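Local structure of 4-amino-4-deoxy-L-arabinose transferase or related glycosyltransferases of PMT family (Cupriavidus metallidurans, 5EZM) at residues F46-M51 / A154-T159; E59-E64 / L83-K88; P149-A154 / P351-L356. The protein probably transfers 4-amino-4-deoxy-L-arabinose from a polyprenyl phosphate carrier to lipid A, as an integral membrane glycosyltransferase of the GT-C fold that binds zinc. All coordinates share one frame; numbering follows the deposited sequence.

Overall arrangement
From the N terminus, helix 31-47 leads into residues 46-51, one half of contact 1; the partner, 154-159, follows helix 149-155, and the pairing closes a loop of 102 residues. Contact 2 falls wholly within that loop, joining helix 58-72 to the chain leaving strand 83-84 near the zinc site. Contacts 1 and 2 touch: Glu-59 OE2 lies 2.8 Å from Asn-158 N, a probable hydrogen bond. Contact 3 opens just before contact 1 closes, the two sharing Ala-154, and runs on to helix 352-365, so the two cross along the chain. Contacts 2 and 3 follow in series, with centres about 24 Å apart.

Contact 1 (F46-M51 / A154-T159); sequences FVSLDM and AAHFNT. With MPG ([(Z)-octadec-9-enyl] (2R)-2,3-bis(oxidanyl)propanoate), chain B; MPG ([(Z)-octadec-9-enyl] (2R)-2,3-bis(oxidanyl)propanoate), chain C.
Ser-48 places OG between its backbone N and carbonyl carbon (chi1 54°), directing it at the imidazole of His-156, whose own CG stands anti to the carbonyl carbon (chi1 -73°) and carries the ring across to the other segment. The pairing lies in the transmembrane bundle of a GT-C glycosyltransferase, where the C-terminal part of helix 31-47 and the residues that follow it meet the loop after helix 149-155. Leu-49 lies at about a right angle to the histidine side chain, and its CD2 branch approaches CD2 of His-156 to 3.5 Å. The ring is thus met obliquely by a hydroxyl and a methyl group from successive residues. Its rotation is constrained by ND1, hydrogen-bonded to Ser-152 O one turn earlier, while Trp-45 makes an edge-to-face contact with it. The serine hydroxyl likewise turns back on its own helix, to Val-44 O. Beyond the touching residues, the segment 46-51 borders two bound monoolein-like lipids: Phe-46 CD1 lies 3.6 Å from C8 of one, and Met-51 CE lies 3.6 Å from C5 of the other. Where the two segments come closest, Ser-48 OG is 3.1 Å from His-156 CD2.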
loop_
_atom_site.group_PDB
_atom_site.type_symbol
_atom_site.label_atom_id
_atom_site.label_comp_id
_atom_site.label_asym_id
_atom_site.label_seq_id
_atom_site.Cartn_x
_atom_site.Cartn_y
_atom_site.Cartn_z
ATOM N N PHE A 46 10.065 11.567 0.519
ATOM C CA PHE A 46 11.059 10.502 0.618
ATOM C C PHE A 46 11.663 10.363 2.008
ATOM O O PHE A 46 11.849 9.235 2.479
ATOM C CB PHE A 46 12.166 10.715 -0.420
ATOM C CG PHE A 46 11.718 10.435 -1.825
ATOM C CD1 PHE A 46 11.689 9.136 -2.308
ATOM C CD2 PHE A 46 11.296 11.462 -2.651
ATOM C CE1 PHE A 46 11.261 8.868 -3.594
ATOM C CE2 PHE A 46 10.867 11.199 -3.941
ATOM C CZ PHE A 46 10.850 9.901 -4.411
ATOM N N VAL A 47 11.966 11.476 2.682
ATOM C CA VAL A 47 12.515 11.399 4.035
ATOM C C VAL A 47 11.573 10.620 4.948
ATOM O O VAL A 47 11.993 9.712 5.675
ATOM C CB VAL A 47 12.802 12.809 4.583
ATOM C CG1 VAL A 47 13.074 12.753 6.083
ATOM C CG2 VAL A 47 13.978 13.430 3.844
ATOM N N SER A 48 10.276 10.941 4.893
ATOM C CA SER A 48 9.293 10.247 5.719
ATOM C C SER A 48 9.260 8.745 5.458
ATOM O O SER A 48 8.731 7.996 6.288
ATOM C CB SER A 48 7.903 10.843 5.493
ATOM O OG SER A 48 7.573 10.852 4.115
ATOM N N LEU A 49 9.811 8.287 4.330
ATOM C CA LEU A 49 9.874 6.853 4.081
ATOM C C LEU A 49 10.748 6.138 5.104
ATOM O O LEU A 49 10.451 5.000 5.484
ATOM C CB LEU A 49 10.403 6.584 2.673
ATOM C CG LEU A 49 9.490 6.898 1.492
ATOM C CD1 LEU A 49 10.212 6.591 0.192
ATOM C CD2 LEU A 49 8.197 6.107 1.593
ATOM N N ASP A 50 11.818 6.784 5.567
ATOM C CA ASP A 50 12.836 6.135 6.386
ATOM C C ASP A 50 12.751 6.563 7.846
ATOM O O ASP A 50 13.769 6.748 8.514
ATOM C CB ASP A 50 14.229 6.421 5.836
ATOM C CG ASP A 50 15.271 5.448 6.348
ATOM O OD1 ASP A 50 14.943 4.253 6.522
ATOM O OD2 ASP A 50 16.420 5.880 6.577
ATOM N N MET A 51 11.534 6.728 8.364
ATOM C CA MET A 51 11.366 7.178 9.740
ATOM C C MET A 51 10.429 6.284 10.545
ATOM O O MET A 51 10.056 6.647 11.666
ATOM C CB MET A 51 10.884 8.633 9.765
ATOM C CG MET A 51 11.909 9.589 9.165
ATOM S SD MET A 51 11.769 11.295 9.720
ATOM C CE MET A 51 10.494 11.911 8.634
ATOM N N ALA A 154 -1.159 5.456 1.999
ATOM C CA ALA A 154 -0.939 4.237 1.230
ATOM C C ALA A 154 0.319 4.338 0.376
ATOM O O ALA A 154 0.991 3.330 0.135
ATOM C CB ALA A 154 -2.160 3.933 0.360
ATOM N N ALA A 155 0.660 5.547 -0.073
ATOM C CA ALA A 155 1.880 5.746 -0.844
ATOM C C ALA A 155 3.135 5.588 0.003
ATOM O O ALA A 155 4.214 5.364 -0.555
ATOM C CB ALA A 155 1.870 7.127 -1.496
ATOM N N HIS A 156 3.023 5.703 1.330
ATOM C CA HIS A 156 4.167 5.544 2.218
ATOM C C HIS A 156 4.086 4.277 3.064
ATOM O O HIS A 156 4.814 4.152 4.057
ATOM C CB HIS A 156 4.311 6.769 3.119
ATOM C CG HIS A 156 4.829 7.974 2.406
ATOM N ND1 HIS A 156 4.145 8.576 1.373
ATOM C CD2 HIS A 156 5.971 8.682 2.566
ATOM C CE1 HIS A 156 4.840 9.609 0.931
ATOM N NE2 HIS A 156 5.952 9.696 1.639
ATOM N N PHE A 157 3.228 3.332 2.690
ATOM C CA PHE A 157 3.030 2.104 3.450
ATOM C C PHE A 157 3.234 0.923 2.516
ATOM O O PHE A 157 2.481 0.757 1.552
ATOM C CB PHE A 157 1.633 2.072 4.076
ATOM C CG PHE A 157 1.433 0.952 5.048
ATOM C CD1 PHE A 157 1.869 1.072 6.357
ATOM C CD2 PHE A 157 0.808 -0.221 4.656
ATOM C CE1 PHE A 157 1.689 0.041 7.257
ATOM C CE2 PHE A 157 0.621 -1.254 5.552
ATOM C CZ PHE A 157 1.064 -1.123 6.855
ATOM N N ASN A 158 4.243 0.102 2.806
ATOM C CA ASN A 158 4.666 -0.940 1.877
ATOM C C ASN A 158 3.620 -2.039 1.731
ATOM O O ASN A 158 3.621 -3.018 2.484
ATOM C CB ASN A 158 6.003 -1.543 2.319
ATOM C CG ASN A 158 6.551 -2.536 1.316
ATOM O OD1 ASN A 158 6.181 -2.518 0.142
ATOM N ND2 ASN A 158 7.440 -3.408 1.774
ATOM N N THR A 159 2.734 -1.883 0.751
ATOM C CA THR A 159 1.730 -2.886 0.430
ATOM C C THR A 159 1.507 -2.867 -1.074
ATOM O O THR A 159 1.809 -1.882 -1.749
ATOM C CB THR A 159 0.414 -2.632 1.179
ATOM O OG1 THR A 159 -0.480 -3.728 0.961
ATOM C CG2 THR A 159 -0.241 -1.352 0.686
HETATM C C2 MPG B . 16.100 9.421 5.266
HETATM C C3 MPG B . 16.628 8.963 3.912
HETATM C C4 MPG B . 15.609 9.129 2.796
HETATM C C5 MPG B . 16.108 8.501 1.485
HETATM C C6 MPG B . 15.371 9.020 0.239
HETATM C C7 MPG B . 15.972 8.444 -1.059
HETATM C C8 MPG B . 15.238 8.934 -2.330
HETATM C C9 MPG B . 15.578 8.078 -3.574
HETATM C C10 MPG B . 14.643 8.386 -4.776
HETATM C C11 MPG B . 14.762 7.339 -5.904
HETATM C C12 MPG B . 13.965 7.744 -7.192
HETATM C C1 MPG B . 17.082 9.131 6.405
HETATM C C2 MPG C . 7.080 16.455 9.696
HETATM C C3 MPG C . 7.680 15.597 8.589
HETATM C C4 MPG C . 9.179 15.399 8.752
HETATM C C5 MPG C . 9.890 15.265 7.397
HETATM C C6 MPG C . 11.354 15.728 7.455
HETATM C C1 MPG C . 6.099 17.501 9.154
#

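Contact 2 (E59-E64 / L83-K88); sequences EGRYAE and LKYFEK
Tyr-85, the first residue after strand 83-84, reaches across to Arg-61 on helix 58-72. With CG anti to the backbone N (chi1 -171°), its ring extends away from its own backbone and brings the hydroxyl to the aliphatic part of the arginine: Tyr-85 OH lies 3.3 Å from Arg-61 CD. The two side chains cross at about a right angle, yet the guanidinium and phenol planes are only 6° apart. The nearest atom of the tyrosine to the guanidinium is again the hydroxyl, with Tyr-85 OH 3.7 Å from Arg-61 NE. A bend at chi3 turns the arginine head toward its carboxylate partners, Asp-58 at NH2 and Glu-509 at NH1, both salt bridges. Glu-87 follows, its CB 3.8 Å above one face of the Tyr-85 ring and offset toward the rim. In this GT-C enzyme the same glutamate joins His-268 and His-270 as a zinc ligand, through OE2, and the loop residue Tyr-85 thus packs beside a metal-binding residue. Lys-88 then swings back to helix 58-72. Its chain is bent at chi2 (-68°) and extended beyond, which lays its methylenes obliquely across the phenol oxygen of Tyr-62: Lys-88 CE is 3.7 Å from Tyr-62 OH, and Lys-88 CG is 4.0 Å from it. Leu-160 of helix 160-178 touches both of these side chains.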
loop_
_atom_site.group_PDB
_atom_site.type_symbol
_atom_site.label_atom_id
_atom_site.label_comp_id
_atom_site.label_asym_id
_atom_site.label_seq_id
_atom_site.Cartn_x
_atom_site.Cartn_y
_atom_site.Cartn_z
ATOM N N GLU A 59 4.043 -4.777 5.212
ATOM C CA GLU A 59 5.352 -4.167 4.982
ATOM C C GLU A 59 6.475 -5.171 5.198
ATOM O O GLU A 59 7.386 -5.301 4.367
ATOM C CB GLU A 59 5.544 -2.960 5.901
ATOM C CG GLU A 59 4.635 -1.792 5.610
ATOM C CD GLU A 59 5.178 -0.502 6.182
ATOM O OE1 GLU A 59 5.464 -0.463 7.398
ATOM O OE2 GLU A 59 5.336 0.467 5.408
ATOM N N GLY A 60 6.421 -5.894 6.318
ATOM C CA GLY A 60 7.434 -6.897 6.586
ATOM C C GLY A 60 7.410 -8.035 5.584
ATOM O O GLY A 60 8.459 -8.477 5.116
ATOM N N ARG A 61 6.211 -8.516 5.234
ATOM C CA ARG A 61 6.104 -9.649 4.318
ATOM C C ARG A 61 6.716 -9.326 2.961
ATOM O O ARG A 61 7.521 -10.100 2.429
ATOM C CB ARG A 61 4.643 -10.072 4.148
ATOM C CG ARG A 61 4.424 -10.959 2.922
ATOM C CD ARG A 61 3.012 -11.520 2.830
ATOM N NE ARG A 61 1.995 -10.496 3.038
ATOM C CZ ARG A 61 1.029 -10.582 3.946
ATOM N NH1 ARG A 61 0.937 -11.655 4.718
ATOM N NH2 ARG A 61 0.149 -9.600 4.073
ATOM N N TYR A 62 6.341 -8.189 2.377
ATOM C CA TYR A 62 6.855 -7.872 1.051
ATOM C C TYR A 62 8.317 -7.446 1.104
ATOM O O TYR A 62 9.085 -7.756 0.181
ATOM C CB TYR A 62 5.974 -6.806 0.399
ATOM C CG TYR A 62 4.549 -7.284 0.249
ATOM C CD1 TYR A 62 4.272 -8.519 -0.325
ATOM C CD2 TYR A 62 3.485 -6.529 0.721
ATOM C CE1 TYR A 62 2.977 -8.977 -0.450
ATOM C CE2 TYR A 62 2.179 -6.980 0.601
ATOM C CZ TYR A 62 1.932 -8.206 0.015
ATOM O OH TYR A 62 0.639 -8.661 -0.109
ATOM N N ALA A 63 8.732 -6.770 2.181
ATOM C CA ALA A 63 10.142 -6.421 2.311
ATOM C C ALA A 63 11.008 -7.669 2.409
ATOM O O ALA A 63 12.110 -7.718 1.845
ATOM C CB ALA A 63 10.357 -5.522 3.526
ATOM N N GLU A 64 10.515 -8.699 3.105
ATOM C CA GLU A 64 11.293 -9.919 3.297
ATOM C C GLU A 64 11.274 -10.801 2.057
ATOM O O GLU A 64 12.312 -11.350 1.676
ATOM C CB GLU A 64 10.775 -10.700 4.503
ATOM C CG GLU A 64 11.356 -12.108 4.620
ATOM C CD GLU A 64 12.871 -12.124 4.811
ATOM O OE1 GLU A 64 13.451 -11.081 5.172
ATOM O OE2 GLU A 64 13.484 -13.190 4.604
ATOM N N LEU A 83 10.048 -20.556 1.717
ATOM C CA LEU A 83 8.910 -21.358 1.293
ATOM C C LEU A 83 8.168 -20.681 0.149
ATOM O O LEU A 83 8.052 -19.453 0.103
ATOM C CB LEU A 83 7.942 -21.601 2.453
ATOM C CG LEU A 83 8.516 -22.336 3.659
ATOM C CD1 LEU A 83 7.469 -22.388 4.753
ATOM C CD2 LEU A 83 8.967 -23.732 3.263
ATOM N N LYS A 84 7.664 -21.504 -0.772
ATOM C CA LYS A 84 6.935 -20.994 -1.927
ATOM C C LYS A 84 5.747 -20.155 -1.481
ATOM O O LYS A 84 4.964 -20.567 -0.619
ATOM C CB LYS A 84 6.458 -22.149 -2.809
ATOM C CG LYS A 84 7.571 -22.930 -3.482
ATOM C CD LYS A 84 7.003 -24.020 -4.370
ATOM C CE LYS A 84 8.100 -24.738 -5.132
ATOM N NZ LYS A 84 7.549 -25.671 -6.158
ATOM N N TYR A 85 5.625 -18.968 -2.069
ATOM C CA TYR A 85 4.539 -18.035 -1.780
ATOM C C TYR A 85 3.891 -17.689 -3.115
ATOM O O TYR A 85 4.420 -16.873 -3.874
ATOM C CB TYR A 85 5.060 -16.794 -1.064
ATOM C CG TYR A 85 3.983 -15.872 -0.544
ATOM C CD1 TYR A 85 3.207 -16.228 0.552
ATOM C CD2 TYR A 85 3.749 -14.639 -1.140
ATOM C CE1 TYR A 85 2.221 -15.384 1.037
ATOM C CE2 TYR A 85 2.766 -13.788 -0.661
ATOM C CZ TYR A 85 2.005 -14.166 0.427
ATOM O OH TYR A 85 1.025 -13.326 0.909
ATOM N N PHE A 86 2.754 -18.320 -3.406
ATOM C CA PHE A 86 2.053 -18.144 -4.671
ATOM C C PHE A 86 0.742 -17.381 -4.502
ATOM O O PHE A 86 -0.194 -17.571 -5.282
ATOM C CB PHE A 86 1.791 -19.498 -5.328
ATOM C CG PHE A 86 3.037 -20.218 -5.755
ATOM C CD1 PHE A 86 4.215 -19.522 -5.984
ATOM C CD2 PHE A 86 3.029 -21.595 -5.933
ATOM C CE1 PHE A 86 5.368 -20.188 -6.383
ATOM C CE2 PHE A 86 4.176 -22.267 -6.334
ATOM C CZ PHE A 86 5.347 -21.563 -6.556
ATOM N N GLU A 87 0.655 -16.512 -3.493
ATOM C CA GLU A 87 -0.565 -15.749 -3.271
ATOM C C GLU A 87 -0.572 -14.406 -3.996
ATOM O O GLU A 87 -1.628 -13.768 -4.062
ATOM C CB GLU A 87 -0.805 -15.534 -1.759
ATOM C CG GLU A 87 -0.600 -16.789 -0.881
ATOM C CD GLU A 87 -1.871 -17.317 -0.176
ATOM O OE1 GLU A 87 -2.968 -16.737 -0.316
ATOM O OE2 GLU A 87 -1.771 -18.339 0.540
ATOM N N LYS A 88 0.557 -13.968 -4.558
ATOM C CA LYS A 88 0.656 -12.675 -5.229
ATOM C C LYS A 88 1.588 -12.759 -6.429
ATOM O O LYS A 88 2.521 -13.571 -6.443
ATOM C CB LYS A 88 1.176 -11.571 -4.288
ATOM C CG LYS A 88 0.364 -11.350 -3.025
ATOM C CD LYS A 88 -1.003 -10.761 -3.316
ATOM C CE LYS A 88 -1.826 -10.695 -2.037
ATOM N NZ LYS A 88 -3.195 -10.165 -2.258
#

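Contact 3 (P149-A154 / P351-L356); sequences PMWSVA and PVIPAL. With MPG ([(Z)-octadec-9-enyl] (2R)-2,3-bis(oxidanyl)propanoate), chain L.
The indole of Trp-151 is the one aromatic group here, and the second segment meets it obliquely through Ile-353 and Pro-354. The six-membered part of the ring does the touching: Trp-151 CZ3 is 3.5 Å from Pro-354 CG, and CH2 of the same tryptophan is 3.6 Å from that carbon, the indole and the proline crossing at about a right angle. Trp-151 CE3 lies 4.0 Å from Ile-353 CB. This is helix-helix packing in the transmembrane bundle of the GT-C fold. The short segments of helices 149-155 and 352-365 approach to 10.1 Å between axes and cross steeply, with 132° between their N-to-C directions.

Trp-151 holds its CG anti to the backbone N (chi1 -168°), which swings the ring out across the helix interface. At its far side NE1 is hydrogen-bonded to Gly-118 O, and that bond, together with packing on Met-162 and Ala-165 of helix 160-178, fixes the indole's rotation. Ile-353 slides past Trp-151 in the opposite sense, and its two branches, CG2 anti to the backbone N and CG1 anti to the carbonyl carbon, serve different neighbours. Its CG2 methyl rests against the tryptophan CB, while CG1 and CD1 turn to the sulfur of Met-150.

The methionine chain lies between isoleucine and lipid, since its bend at chi3 (-82°) turns the terminal methyl toward a bound monoolein-like molecule. Met-150 SD is 3.9 Å from Ile-353 CG1, and Met-150 CE is 3.7 Å from C12 of the lipid chain.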
loop_
_atom_site.group_PDB
_atom_site.type_symbol
_atom_site.label_atom_id
_atom_site.label_comp_id
_atom_site.label_asym_id
_atom_site.label_seq_id
_atom_site.Cartn_x
_atom_site.Cartn_y
_atom_site.Cartn_z
ATOM N N PRO A 149 -5.485 11.602 2.315
ATOM C CA PRO A 149 -4.705 10.752 3.226
ATOM C C PRO A 149 -4.581 9.317 2.757
ATOM O O PRO A 149 -3.572 8.672 3.060
ATOM C CB PRO A 149 -5.485 10.849 4.542
ATOM C CG PRO A 149 -6.872 11.146 4.122
ATOM C CD PRO A 149 -6.747 12.047 2.927
ATOM N N MET A 150 -5.569 8.788 2.034
ATOM C CA MET A 150 -5.441 7.421 1.538
ATOM C C MET A 150 -4.313 7.307 0.518
ATOM O O MET A 150 -3.551 6.331 0.535
ATOM C CB MET A 150 -6.765 6.948 0.942
ATOM C CG MET A 150 -6.711 5.564 0.319
ATOM S SD MET A 150 -8.343 4.804 0.151
ATOM C CE MET A 150 -8.582 4.155 1.801
ATOM N N TRP A 151 -4.163 8.307 -0.353
ATOM C CA TRP A 151 -3.126 8.222 -1.375
ATOM C C TRP A 151 -1.736 8.441 -0.786
ATOM O O TRP A 151 -0.781 7.764 -1.182
ATOM C CB TRP A 151 -3.397 9.225 -2.492
ATOM C CG TRP A 151 -2.537 8.986 -3.692
ATOM C CD1 TRP A 151 -1.450 9.712 -4.085
ATOM C CD2 TRP A 151 -2.674 7.925 -4.643
ATOM N NE1 TRP A 151 -0.910 9.175 -5.229
ATOM C CE2 TRP A 151 -1.644 8.078 -5.592
ATOM C CE3 TRP A 151 -3.571 6.862 -4.787
ATOM C CZ2 TRP A 151 -1.486 7.209 -6.667
ATOM C CZ3 TRP A 151 -3.412 5.999 -5.852
ATOM C CH2 TRP A 151 -2.379 6.179 -6.781
ATOM N N SER A 152 -1.596 9.378 0.157
ATOM C CA SER A 152 -0.282 9.658 0.732
ATOM C C SER A 152 0.130 8.582 1.731
ATOM O O SER A 152 1.250 8.059 1.667
ATOM C CB SER A 152 -0.280 11.035 1.401
ATOM O OG SER A 152 -1.020 11.020 2.611
ATOM N N VAL A 153 -0.765 8.251 2.663
ATOM C CA VAL A 153 -0.512 7.167 3.612
ATOM C C VAL A 153 -0.229 5.868 2.867
ATOM O O VAL A 153 0.817 5.236 3.056
ATOM C CB VAL A 153 -1.696 7.011 4.585
ATOM C CG1 VAL A 153 -1.661 5.649 5.275
ATOM C CG2 VAL A 153 -1.682 8.125 5.615
ATOM N N ALA A 154 -1.159 5.456 1.999
ATOM C CA ALA A 154 -0.939 4.237 1.230
ATOM C C ALA A 154 0.319 4.338 0.376
ATOM O O ALA A 154 0.991 3.330 0.135
ATOM C CB ALA A 154 -2.160 3.933 0.360
ATOM N N PRO A 351 -7.364 2.085 -5.585
ATOM C CA PRO A 351 -7.388 2.491 -7.004
ATOM C C PRO A 351 -8.473 3.500 -7.382
ATOM O O PRO A 351 -8.399 4.058 -8.486
ATOM C CB PRO A 351 -7.595 1.163 -7.742
ATOM C CG PRO A 351 -6.939 0.177 -6.883
ATOM C CD PRO A 351 -7.218 0.621 -5.466
ATOM N N VAL A 352 -9.468 3.761 -6.530
ATOM C CA VAL A 352 -10.467 4.763 -6.889
ATOM C C VAL A 352 -9.972 6.181 -6.637
ATOM O O VAL A 352 -10.531 7.131 -7.203
ATOM C CB VAL A 352 -11.794 4.549 -6.138
ATOM C CG1 VAL A 352 -12.198 3.089 -6.171
ATOM C CG2 VAL A 352 -11.698 5.057 -4.704
ATOM N N ILE A 353 -8.930 6.351 -5.817
ATOM C CA ILE A 353 -8.507 7.696 -5.421
ATOM C C ILE A 353 -8.032 8.533 -6.605
ATOM O O ILE A 353 -8.453 9.696 -6.714
ATOM C CB ILE A 353 -7.458 7.610 -4.298
ATOM C CG1 ILE A 353 -8.040 6.882 -3.085
ATOM C CG2 ILE A 353 -6.977 9.001 -3.904
ATOM C CD1 ILE A 353 -9.241 7.571 -2.474
ATOM N N PRO A 354 -7.169 8.034 -7.508
ATOM C CA PRO A 354 -6.746 8.884 -8.640
ATOM C C PRO A 354 -7.911 9.456 -9.430
ATOM O O PRO A 354 -7.937 10.662 -9.708
ATOM C CB PRO A 354 -5.890 7.932 -9.484
ATOM C CG PRO A 354 -5.384 6.937 -8.526
ATOM C CD PRO A 354 -6.487 6.726 -7.538
ATOM N N ALA A 355 -8.888 8.616 -9.787
ATOM C CA ALA A 355 -10.070 9.102 -10.491
ATOM C C ALA A 355 -10.747 10.218 -9.706
ATOM O O ALA A 355 -11.029 11.296 -10.251
ATOM C CB ALA A 355 -11.042 7.948 -10.741
ATOM N N LEU A 356 -10.998 9.981 -8.414
ATOM C CA LEU A 356 -11.524 11.031 -7.548
ATOM C C LEU A 356 -10.681 12.294 -7.656
ATOM O O LEU A 356 -11.217 13.402 -7.797
ATOM C CB LEU A 356 -11.577 10.544 -6.100
ATOM C CG LEU A 356 -12.550 9.403 -5.810
ATOM C CD1 LEU A 356 -12.471 9.006 -4.346
ATOM C CD2 LEU A 356 -13.970 9.793 -6.194
HETATM C C5 MPG L . -9.798 11.172 10.425
HETATM C C6 MPG L . -9.307 9.752 10.093
HETATM C C7 MPG L . -8.497 9.675 8.781
HETATM C C8 MPG L . -8.457 8.230 8.224
HETATM C C9 MPG L . -7.548 8.066 6.982
HETATM C C10 MPG L . -7.718 6.672 6.315
HETATM C C11 MPG L . -6.470 6.253 5.512
HETATM C C12 MPG L . -6.654 4.856 4.828
HETATM C C13 MPG L . -5.376 4.384 4.103
HETATM C C14 MPG L . -5.436 2.875 3.703
HETATM C C15 MPG L . -4.051 2.328 3.236
HETATM C C16 MPG L . -4.169 0.991 2.452
#